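Local coordinates for transcriptional activator PlcR protein (Bacillus thuringiensis, PDB 3U3W), which activates transcription as a quorum-sensing virulence regulator, binding DNA through a helix-turn-helix domain and itself activated by the signal peptide PapR, at residues 244-249 with 257-262; 214-219 with 249-254; 11-16 with 60-65. All coordinates share one frame; numbering follows the deposited sequence.

In the fold
Contacts 1 and 2 sit about 7 Å apart between centres at the far end of the TPR-type domain, and contact 3 lies about 50 Å from both, in the helix-turn-helix domain beside the DNA. Contact 1 pairs helices 235-248 and 253-269, and contact 2 sets helix 212-228 against the turn between them; the two share L249, and L246 and L216 touch each other between them. Contact 1 is buried and largely polar, a tyrosine hydroxyl held by a glutamate and an arginine. Contact 2, partly buried, is apolar and reaches the surface at the turn 249-252. Contact 3 is buried and apolar too, but a histidine takes part and the second subunit packs on the same helix, 61-65.

Contact 1: 244-249 with 257-262; sequences ECLRKL and EDAYKK
The hydroxyl of Y260 is held between two side chains of helix 235-248. Y260 OH donates to E244 OE2 at 2.7 Å, using the anti lone pair of that oxygen, and accepts from R247 NE at 3.3 Å along a nearly straight line (165°). Both partners lie at the edge of the tyrosine ring, near its plane. R247 closes the triangle: its chain, extended from the backbone and bent at chi3 (48°), turns the guanidinium back to E244, and NH2 bonds E244 OE2 at 3.0 Å, within the guanidinium plane but from above the carboxylate. One carboxylate oxygen thus accepts two hydrogen bonds, and K282 adds a salt bridge to it, which would probably stabilise its negative charge. Helices 235-248 and 253-269 run antiparallel here, their local axes 165° apart and 9.6 Å at closest approach, as in the helical hairpins of TPR-type domains. Besides the polar group, L246 CD1 rests against A259 CB at 4.3 Å, a light apolar contact. In the outer ring, L279 and K282 pack against Y260, and Y207 of helix 192-208 lies against E244.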
loop_
_atom_site.group_PDB
_atom_site.type_symbol
_atom_site.label_atom_id
_atom_site.label_comp_id
_atom_site.label_asym_id
_atom_site.label_seq_id
_atom_site.Cartn_x
_atom_site.Cartn_y
_atom_site.Cartn_z
ATOM N N GLU A 244 -4.693 -19.757 -20.491
ATOM C CA GLU A 244 -6.008 -20.307 -20.819
ATOM C C GLU A 244 -6.613 -19.590 -22.031
ATOM O O GLU A 244 -7.100 -20.228 -22.958
ATOM C CB GLU A 244 -6.973 -20.182 -19.637
ATOM C CG GLU A 244 -6.593 -20.968 -18.395
ATOM C CD GLU A 244 -6.961 -22.431 -18.504
ATOM O OE1 GLU A 244 -8.103 -22.787 -18.125
ATOM O OE2 GLU A 244 -6.114 -23.220 -18.977
ATOM N N CYS A 245 -6.597 -18.261 -22.014
ATOM C CA CYS A 245 -7.189 -17.481 -23.100
ATOM C C CYS A 245 -6.440 -17.707 -24.410
ATOM O O CYS A 245 -7.044 -17.899 -25.456
ATOM C CB CYS A 245 -7.201 -15.991 -22.756
ATOM S SG CYS A 245 -8.357 -15.553 -21.493
ATOM N N LEU A 246 -5.117 -17.689 -24.321
ATOM C CA LEU A 246 -4.249 -17.902 -25.462
ATOM C C LEU A 246 -4.523 -19.243 -26.131
ATOM O O LEU A 246 -4.444 -19.353 -27.355
ATOM C CB LEU A 246 -2.778 -17.806 -25.041
ATOM C CG LEU A 246 -2.252 -16.421 -24.612
ATOM C CD1 LEU A 246 -0.735 -16.436 -24.457
ATOM C CD2 LEU A 246 -2.659 -15.334 -25.590
ATOM N N ARG A 247 -4.844 -20.255 -25.329
ATOM C CA ARG A 247 -5.155 -21.581 -25.855
ATOM C C ARG A 247 -6.466 -21.560 -26.651
ATOM O O ARG A 247 -6.531 -22.071 -27.758
ATOM C CB ARG A 247 -5.215 -22.616 -24.723
ATOM C CG ARG A 247 -4.994 -24.057 -25.162
ATOM C CD ARG A 247 -4.391 -24.888 -24.020
ATOM N NE ARG A 247 -5.104 -24.692 -22.760
ATOM C CZ ARG A 247 -6.202 -25.356 -22.403
ATOM N NH1 ARG A 247 -6.716 -26.279 -23.209
ATOM N NH2 ARG A 247 -6.790 -25.098 -21.238
ATOM N N LYS A 248 -7.503 -20.946 -26.096
ATOM C CA LYS A 248 -8.791 -20.896 -26.777
ATOM C C LYS A 248 -8.725 -20.053 -28.040
ATOM O O LYS A 248 -9.422 -20.335 -29.021
ATOM C CB LYS A 248 -9.889 -20.363 -25.851
ATOM C CG LYS A 248 -10.283 -21.333 -24.784
ATOM C CD LYS A 248 -10.602 -22.680 -25.403
ATOM C CE LYS A 248 -10.714 -23.773 -24.353
ATOM N NZ LYS A 248 -12.016 -23.727 -23.627
ATOM N N LEU A 249 -7.891 -19.017 -28.008
ATOM C CA LEU A 249 -7.786 -18.096 -29.132
ATOM C C LEU A 249 -6.819 -18.622 -30.199
ATOM O O LEU A 249 -6.599 -17.970 -31.211
ATOM C CB LEU A 249 -7.377 -16.700 -28.655
ATOM C CG LEU A 249 -8.460 -15.925 -27.903
ATOM C CD1 LEU A 249 -7.900 -14.620 -27.359
ATOM C CD2 LEU A 249 -9.688 -15.662 -28.800
ATOM N N GLU A 257 2.821 -21.570 -23.994
ATOM C CA GLU A 257 3.730 -22.185 -23.026
ATOM C C GLU A 257 4.387 -21.129 -22.136
ATOM O O GLU A 257 4.561 -21.337 -20.935
ATOM C CB GLU A 257 4.801 -23.024 -23.737
ATOM C CG GLU A 257 4.414 -24.483 -23.937
ATOM C CD GLU A 257 5.253 -25.182 -24.999
ATOM O OE1 GLU A 257 6.215 -24.563 -25.511
ATOM O OE2 GLU A 257 4.944 -26.352 -25.328
ATOM N N ASP A 258 4.745 -20.000 -22.739
ATOM C CA ASP A 258 5.317 -18.870 -22.011
ATOM C C ASP A 258 4.449 -18.464 -20.829
ATOM O O ASP A 258 4.942 -18.339 -19.709
ATOM C CB ASP A 258 5.500 -17.659 -22.939
ATOM C CG ASP A 258 6.232 -16.506 -22.262
ATOM O OD1 ASP A 258 7.427 -16.665 -21.933
ATOM O OD2 ASP A 258 5.619 -15.433 -22.068
ATOM N N ALA A 259 3.159 -18.249 -21.084
ATOM C CA ALA A 259 2.266 -17.777 -20.043
ATOM C C ALA A 259 2.236 -18.757 -18.887
ATOM O O ALA A 259 2.356 -18.352 -17.730
ATOM C CB ALA A 259 0.871 -17.528 -20.582
ATOM N N TYR A 260 2.103 -20.045 -19.195
ATOM C CA TYR A 260 2.029 -21.073 -18.151
ATOM C C TYR A 260 3.333 -21.201 -17.348
ATOM O O TYR A 260 3.303 -21.468 -16.145
ATOM C CB TYR A 260 1.625 -22.428 -18.739
ATOM C CG TYR A 260 0.173 -22.545 -19.161
ATOM C CD1 TYR A 260 -0.862 -22.292 -18.259
ATOM C CD2 TYR A 260 -0.169 -22.935 -20.454
ATOM C CE1 TYR A 260 -2.196 -22.406 -18.637
ATOM C CE2 TYR A 260 -1.502 -23.058 -20.842
ATOM C CZ TYR A 260 -2.508 -22.795 -19.928
ATOM O OH TYR A 260 -3.825 -22.911 -20.308
ATOM N N LYS A 261 4.472 -21.004 -18.016
ATOM C CA LYS A 261 5.770 -21.024 -17.342
ATOM C C LYS A 261 5.877 -19.881 -16.342
ATOM O O LYS A 261 6.317 -20.066 -15.205
ATOM C CB LYS A 261 6.917 -20.954 -18.350
ATOM C CG LYS A 261 7.185 -22.272 -19.068
ATOM C CD LYS A 261 8.094 -22.075 -20.281
ATOM C CE LYS A 261 9.537 -21.776 -19.880
ATOM N NZ LYS A 261 9.701 -20.496 -19.120
ATOM N N LYS A 262 5.460 -18.697 -16.767
ATOM C CA LYS A 262 5.443 -17.558 -15.869
ATOM C C LYS A 262 4.557 -17.826 -14.646
ATOM O O LYS A 262 4.906 -17.436 -13.532
ATOM C CB LYS A 262 5.018 -16.290 -16.610
ATOM C CG LYS A 262 6.074 -15.757 -17.580
ATOM C CD LYS A 262 5.528 -14.540 -18.328
ATOM C CE LYS A 262 6.623 -13.708 -18.985
ATOM N NZ LYS A 262 7.402 -14.455 -20.007
#

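Contact 2: 214-219 with 249-254; sequences ESLYQV and LEYEEA
L216 holds CG anti to its own backbone N (chi1 177°), which carries the isobutyl group out from helix 212-228 toward the turn that follows helix 235-248. L249 and Y251 both set CG beside the backbone N instead, and from there their side chains reach back to L216. One methyl does all the touching on the helix side: L216 CD2 lies 3.8 Å from L249 CD1 and equally 3.8 Å from Y251 OH. The two leucines meet at a slant. Y251 comes at L216 from the opposite direction, phenol end first, and L216 CD2 approaches its ring obliquely, with Y251 CZ at 4.3 Å. Within the turn, L249 CB lies in the plane of the Y251 ring, at its edge, so the two side chains stand next to each other.

Helix 235-248 ends in a Schellman motif: E250 has a positive phi (66°) and two bonds run back into the last turn. E252 then stands at the N-cap of helix 253-269. This is the short link between two antiparallel helices of the TPR-type domain, and the contact joins it to helix 212-228, the one before helix 235-248. L246 touches both L216 and Y251, extending the apolar patch into helix 235-248. Next to L216, S215 packs against C245 and Y207, and its OG is bonded to the carbonyl of A203 in helix 192-208.

Between the two segments the sheltered part is small, 94 Å² in all, and is made of methyls and the phenol end of Y251, hydroxyl included. Across this contact that hydroxyl meets a methyl, not a polar partner. Since the two segments share no hydrogen bond, dispersion and the exclusion of water probably supply most of the cohesion.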
loop_
_atom_site.group_PDB
_atom_site.type_symbol
_atom_site.label_atom_id
_atom_site.label_comp_id
_atom_site.label_asym_id
_atom_site.label_seq_id
_atom_site.Cartn_x
_atom_site.Cartn_y
_atom_site.Cartn_z
ATOM N N GLU A 214 -12.316 -10.873 -24.740
ATOM C CA GLU A 214 -12.539 -9.893 -23.680
ATOM C C GLU A 214 -11.858 -10.325 -22.377
ATOM O O GLU A 214 -11.413 -9.490 -21.588
ATOM C CB GLU A 214 -14.032 -9.655 -23.449
ATOM C CG GLU A 214 -14.614 -8.579 -24.349
ATOM C CD GLU A 214 -16.137 -8.665 -24.468
ATOM O OE1 GLU A 214 -16.846 -7.942 -23.739
ATOM O OE2 GLU A 214 -16.621 -9.467 -25.291
ATOM N N SER A 215 -11.794 -11.635 -22.163
ATOM C CA SER A 215 -11.164 -12.185 -20.982
ATOM C C SER A 215 -9.682 -11.809 -21.015
ATOM O O SER A 215 -9.138 -11.303 -20.035
ATOM C CB SER A 215 -11.336 -13.704 -20.949
ATOM O OG SER A 215 -10.769 -14.274 -19.782
ATOM N N LEU A 216 -9.042 -12.052 -22.151
ATOM C CA LEU A 216 -7.616 -11.770 -22.318
ATOM C C LEU A 216 -7.352 -10.267 -22.196
ATOM O O LEU A 216 -6.308 -9.837 -21.681
ATOM C CB LEU A 216 -7.110 -12.311 -23.663
ATOM C CG LEU A 216 -5.655 -12.049 -24.063
ATOM C CD1 LEU A 216 -4.693 -12.675 -23.069
ATOM C CD2 LEU A 216 -5.373 -12.532 -25.484
ATOM N N TYR A 217 -8.318 -9.474 -22.649
ATOM C CA TYR A 217 -8.235 -8.032 -22.493
ATOM C C TYR A 217 -8.130 -7.655 -21.023
ATOM O O TYR A 217 -7.225 -6.911 -20.626
ATOM C CB TYR A 217 -9.441 -7.338 -23.113
ATOM C CG TYR A 217 -9.520 -5.869 -22.782
ATOM C CD1 TYR A 217 -8.734 -4.935 -23.455
ATOM C CD2 TYR A 217 -10.385 -5.409 -21.795
ATOM C CE1 TYR A 217 -8.805 -3.576 -23.137
ATOM C CE2 TYR A 217 -10.473 -4.057 -21.482
ATOM C CZ TYR A 217 -9.677 -3.149 -22.163
ATOM O OH TYR A 217 -9.754 -1.815 -21.853
ATOM N N GLN A 218 -9.063 -8.164 -20.220
ATOM C CA GLN A 218 -9.051 -7.907 -18.784
ATOM C C GLN A 218 -7.791 -8.463 -18.127
ATOM O O GLN A 218 -7.212 -7.804 -17.269
ATOM C CB GLN A 218 -10.290 -8.479 -18.114
ATOM C CG GLN A 218 -11.569 -7.812 -18.565
ATOM C CD GLN A 218 -11.701 -6.417 -18.003
ATOM O OE1 GLN A 218 -11.066 -6.075 -17.005
ATOM N NE2 GLN A 218 -12.517 -5.594 -18.646
ATOM N N VAL A 219 -7.375 -9.661 -18.536
ATOM C CA VAL A 219 -6.166 -10.295 -18.003
ATOM C C VAL A 219 -4.915 -9.440 -18.240
ATOM O O VAL A 219 -4.159 -9.150 -17.302
ATOM C CB VAL A 219 -5.934 -11.710 -18.594
ATOM C CG1 VAL A 219 -4.530 -12.203 -18.268
ATOM C CG2 VAL A 219 -6.937 -12.670 -18.051
ATOM N N LEU A 249 -7.891 -19.017 -28.008
ATOM C CA LEU A 249 -7.786 -18.096 -29.132
ATOM C C LEU A 249 -6.819 -18.622 -30.199
ATOM O O LEU A 249 -6.599 -17.970 -31.211
ATOM C CB LEU A 249 -7.377 -16.700 -28.655
ATOM C CG LEU A 249 -8.460 -15.925 -27.903
ATOM C CD1 LEU A 249 -7.900 -14.620 -27.359
ATOM C CD2 LEU A 249 -9.688 -15.662 -28.800
ATOM N N GLU A 250 -6.244 -19.798 -29.957
ATOM C CA GLU A 250 -5.405 -20.478 -30.948
ATOM C C GLU A 250 -4.104 -19.750 -31.297
ATOM O O GLU A 250 -3.683 -19.731 -32.451
ATOM C CB GLU A 250 -6.210 -20.780 -32.218
ATOM C CG GLU A 250 -7.268 -21.850 -31.999
ATOM C CD GLU A 250 -8.085 -22.132 -33.242
ATOM O OE1 GLU A 250 -8.925 -21.280 -33.610
ATOM O OE2 GLU A 250 -7.882 -23.205 -33.850
ATOM N N TYR A 251 -3.471 -19.164 -30.288
ATOM C CA TYR A 251 -2.140 -18.585 -30.449
ATOM C C TYR A 251 -1.118 -19.673 -30.670
ATOM O O TYR A 251 -1.409 -20.860 -30.501
ATOM C CB TYR A 251 -1.742 -17.799 -29.208
ATOM C CG TYR A 251 -2.325 -16.421 -29.154
ATOM C CD1 TYR A 251 -3.694 -16.222 -28.971
ATOM C CD2 TYR A 251 -1.510 -15.309 -29.287
ATOM C CE1 TYR A 251 -4.223 -14.946 -28.922
ATOM C CE2 TYR A 251 -2.028 -14.034 -29.241
ATOM C CZ TYR A 251 -3.377 -13.852 -29.056
ATOM O OH TYR A 251 -3.862 -12.563 -29.012
ATOM N N GLU A 252 0.092 -19.257 -31.027
ATOM C CA GLU A 252 1.167 -20.203 -31.253
ATOM C C GLU A 252 1.508 -20.906 -29.945
ATOM O O GLU A 252 1.374 -20.329 -28.864
ATOM C CB GLU A 252 2.391 -19.502 -31.847
ATOM C CG GLU A 252 3.087 -20.327 -32.921
ATOM C CD GLU A 252 2.095 -20.994 -33.870
ATOM O OE1 GLU A 252 1.635 -20.319 -34.821
ATOM O OE2 GLU A 252 1.773 -22.189 -33.657
ATOM N N GLU A 253 1.933 -22.159 -30.046
ATOM C CA GLU A 253 2.175 -22.972 -28.863
ATOM C C GLU A 253 3.208 -22.334 -27.933
ATOM O O GLU A 253 3.151 -22.512 -26.717
ATOM C CB GLU A 253 2.612 -24.387 -29.257
ATOM C CG GLU A 253 2.246 -25.462 -28.234
ATOM C CD GLU A 253 0.758 -25.790 -28.225
ATOM O OE1 GLU A 253 0.144 -25.823 -29.316
ATOM O OE2 GLU A 253 0.203 -26.014 -27.124
ATOM N N ALA A 254 4.152 -21.590 -28.499
ATOM C CA ALA A 254 5.224 -21.039 -27.683
ATOM C C ALA A 254 4.685 -19.952 -26.773
ATOM O O ALA A 254 4.995 -19.924 -25.591
ATOM C CB ALA A 254 6.357 -20.518 -28.545
#

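Contact 3: 11-16 with 60-65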
loop_
_atom_site.group_PDB
_atom_site.type_symbol
_atom_site.label_atom_id
_atom_site.label_comp_id
_atom_site.label_asym_id
_atom_site.label_seq_id
_atom_site.Cartn_x
_atom_site.Cartn_y
_atom_site.Cartn_z
ATOM N N LYS A 11 -1.296 10.628 24.901
ATOM C CA LYS A 11 -0.410 10.670 26.067
ATOM C C LYS A 11 0.569 9.501 26.051
ATOM O O LYS A 11 1.750 9.653 26.363
ATOM C CB LYS A 11 -1.233 10.627 27.357
ATOM C CG LYS A 11 -0.422 10.454 28.652
ATOM C CD LYS A 11 -1.343 10.578 29.870
ATOM C CE LYS A 11 -0.582 10.626 31.191
ATOM N NZ LYS A 11 -0.288 9.271 31.733
ATOM N N LYS A 12 0.055 8.333 25.690
ATOM C CA LYS A 12 0.856 7.124 25.573
ATOM C C LYS A 12 1.990 7.308 24.564
ATOM O O LYS A 12 3.137 6.964 24.844
ATOM C CB LYS A 12 -0.052 5.945 25.187
ATOM C CG LYS A 12 0.653 4.675 24.711
ATOM C CD LYS A 12 -0.297 3.473 24.810
ATOM C CE LYS A 12 0.195 2.263 24.018
ATOM N NZ LYS A 12 -0.097 2.369 22.553
ATOM N N ILE A 13 1.662 7.866 23.398
ATOM C CA ILE A 13 2.645 8.045 22.333
ATOM C C ILE A 13 3.611 9.203 22.617
ATOM O O ILE A 13 4.772 9.164 22.207
ATOM C CB ILE A 13 1.961 8.232 20.950
ATOM C CG1 ILE A 13 1.024 7.064 20.658
ATOM C CG2 ILE A 13 2.997 8.353 19.848
ATOM C CD1 ILE A 13 0.197 7.243 19.419
ATOM N N ARG A 14 3.132 10.229 23.320
ATOM C CA ARG A 14 3.998 11.334 23.732
ATOM C C ARG A 14 5.036 10.885 24.753
ATOM O O ARG A 14 6.185 11.297 24.679
ATOM C CB ARG A 14 3.196 12.504 24.316
ATOM C CG ARG A 14 4.087 13.543 25.001
ATOM C CD ARG A 14 3.315 14.709 25.599
ATOM N NE ARG A 14 2.369 14.303 26.635
ATOM C CZ ARG A 14 2.705 13.941 27.872
ATOM N NH1 ARG A 14 1.756 13.598 28.742
ATOM N NH2 ARG A 14 3.983 13.916 28.241
ATOM N N VAL A 15 4.622 10.060 25.715
ATOM C CA VAL A 15 5.549 9.540 26.716
ATOM C C VAL A 15 6.548 8.616 26.027
ATOM O O VAL A 15 7.750 8.663 26.287
ATOM C CB VAL A 15 4.814 8.765 27.841
ATOM C CG1 VAL A 15 5.813 8.155 28.814
ATOM C CG2 VAL A 15 3.845 9.674 28.578
ATOM N N LEU A 16 6.029 7.782 25.132
ATOM C CA LEU A 16 6.843 6.857 24.355
ATOM C C LEU A 16 7.900 7.590 23.528
ATOM O O LEU A 16 8.928 7.017 23.167
ATOM C CB LEU A 16 5.937 6.048 23.433
ATOM C CG LEU A 16 6.424 4.698 22.922
ATOM C CD1 LEU A 16 6.550 3.700 24.066
ATOM C CD2 LEU A 16 5.451 4.187 21.878
ATOM N N ILE A 60 -2.520 10.269 10.599
ATOM C CA ILE A 60 -3.639 10.930 11.252
ATOM C C ILE A 60 -4.851 10.007 11.403
ATOM O O ILE A 60 -5.631 10.157 12.340
ATOM C CB ILE A 60 -4.010 12.241 10.529
ATOM C CG1 ILE A 60 -2.794 13.183 10.494
ATOM C CG2 ILE A 60 -5.163 12.927 11.221
ATOM C CD1 ILE A 60 -1.626 12.729 9.586
ATOM N N ILE A 61 -4.999 9.043 10.496
ATOM C CA ILE A 61 -6.157 8.142 10.536
ATOM C C ILE A 61 -6.145 7.332 11.835
ATOM O O ILE A 61 -7.182 6.864 12.307
ATOM C CB ILE A 61 -6.226 7.206 9.275
ATOM C CG1 ILE A 61 -7.493 6.340 9.283
ATOM C CG2 ILE A 61 -4.978 6.328 9.156
ATOM C CD1 ILE A 61 -8.791 7.113 9.210
ATOM N N HIS A 62 -4.960 7.197 12.423
ATOM C CA HIS A 62 -4.824 6.472 13.673
ATOM C C HIS A 62 -5.661 7.087 14.785
ATOM O O HIS A 62 -6.290 6.381 15.563
ATOM C CB HIS A 62 -3.367 6.403 14.114
ATOM C CG HIS A 62 -3.169 5.657 15.394
ATOM N ND1 HIS A 62 -3.603 4.361 15.573
ATOM C CD2 HIS A 62 -2.602 6.028 16.566
ATOM C CE1 HIS A 62 -3.302 3.961 16.793
ATOM N NE2 HIS A 62 -2.690 4.951 17.417
ATOM N N PHE A 63 -5.665 8.406 14.873
ATOM C CA PHE A 63 -6.408 9.042 15.945
ATOM C C PHE A 63 -7.906 8.934 15.712
ATOM O O PHE A 63 -8.697 8.877 16.656
ATOM C CB PHE A 63 -5.950 10.481 16.130
ATOM C CG PHE A 63 -4.507 10.588 16.489
ATOM C CD1 PHE A 63 -4.052 10.087 17.693
ATOM C CD2 PHE A 63 -3.600 11.153 15.617
ATOM C CE1 PHE A 63 -2.720 10.167 18.025
ATOM C CE2 PHE A 63 -2.266 11.233 15.943
ATOM C CZ PHE A 63 -1.826 10.743 17.144
ATOM N N TYR A 64 -8.300 8.870 14.452
ATOM C CA TYR A 64 -9.697 8.624 14.160
ATOM C C TYR A 64 -10.087 7.176 14.465
ATOM O O TYR A 64 -11.146 6.930 15.040
ATOM C CB TYR A 64 -10.026 9.017 12.726
ATOM C CG TYR A 64 -10.136 10.513 12.563
ATOM C CD1 TYR A 64 -11.362 11.157 12.705
ATOM C CD2 TYR A 64 -9.013 11.286 12.295
ATOM C CE1 TYR A 64 -11.469 12.532 12.570
ATOM C CE2 TYR A 64 -9.114 12.660 12.155
ATOM C CZ TYR A 64 -10.343 13.274 12.294
ATOM O OH TYR A 64 -10.442 14.633 12.156
ATOM N N GLU A 65 -9.228 6.225 14.106
ATOM C CA GLU A 65 -9.505 4.818 14.374
ATOM C C GLU A 65 -9.826 4.566 15.845
ATOM O O GLU A 65 -10.840 3.943 16.172
ATOM C CB GLU A 65 -8.331 3.939 13.940
ATOM C CG GLU A 65 -8.223 3.769 12.440
ATOM C CD GLU A 65 -6.946 3.060 12.021
ATOM O OE1 GLU A 65 -5.968 3.076 12.804
ATOM O OE2 GLU A 65 -6.921 2.482 10.909
#
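The imidazole of H62 receives I13 at its edge: CD1 of the isoleucine lies near the ring plane, 4.2 Å from H62 CD2 and as far from NE2. The F63 ring meets the same methyl obliquely, with CE1 at 4.4 Å from I13 CD1. L6 and I10 of helix 4-16 and L49 and A53 of helix 46-56 also pack against F63, and I58 touches both F63 and I13. I13 reaches the two rings because its CG1 sits beside the backbone N (chi1 -55°) and the chain runs on extended to CD1 (chi2 173°), pointing at helix 61-65 from the opposite direction to H62. The contact joins the first and last helices of the helix-turn-helix domain, 4-16 and 61-65, on the inner side of a compact all-helical bundle as in the XRE family. H62 NE2 is also hydrogen-bonded to E9, one turn before I13, which probably fixes the rotation of the ring. K12 NZ stands 6.3 Å from H62 NE2 and makes a long, weak ion pair with E9, whose negative charge would probably offset both groups. Beyond, H62 meets H189 of the second subunit edge-to-face, while R14 reaches a DNA phosphate.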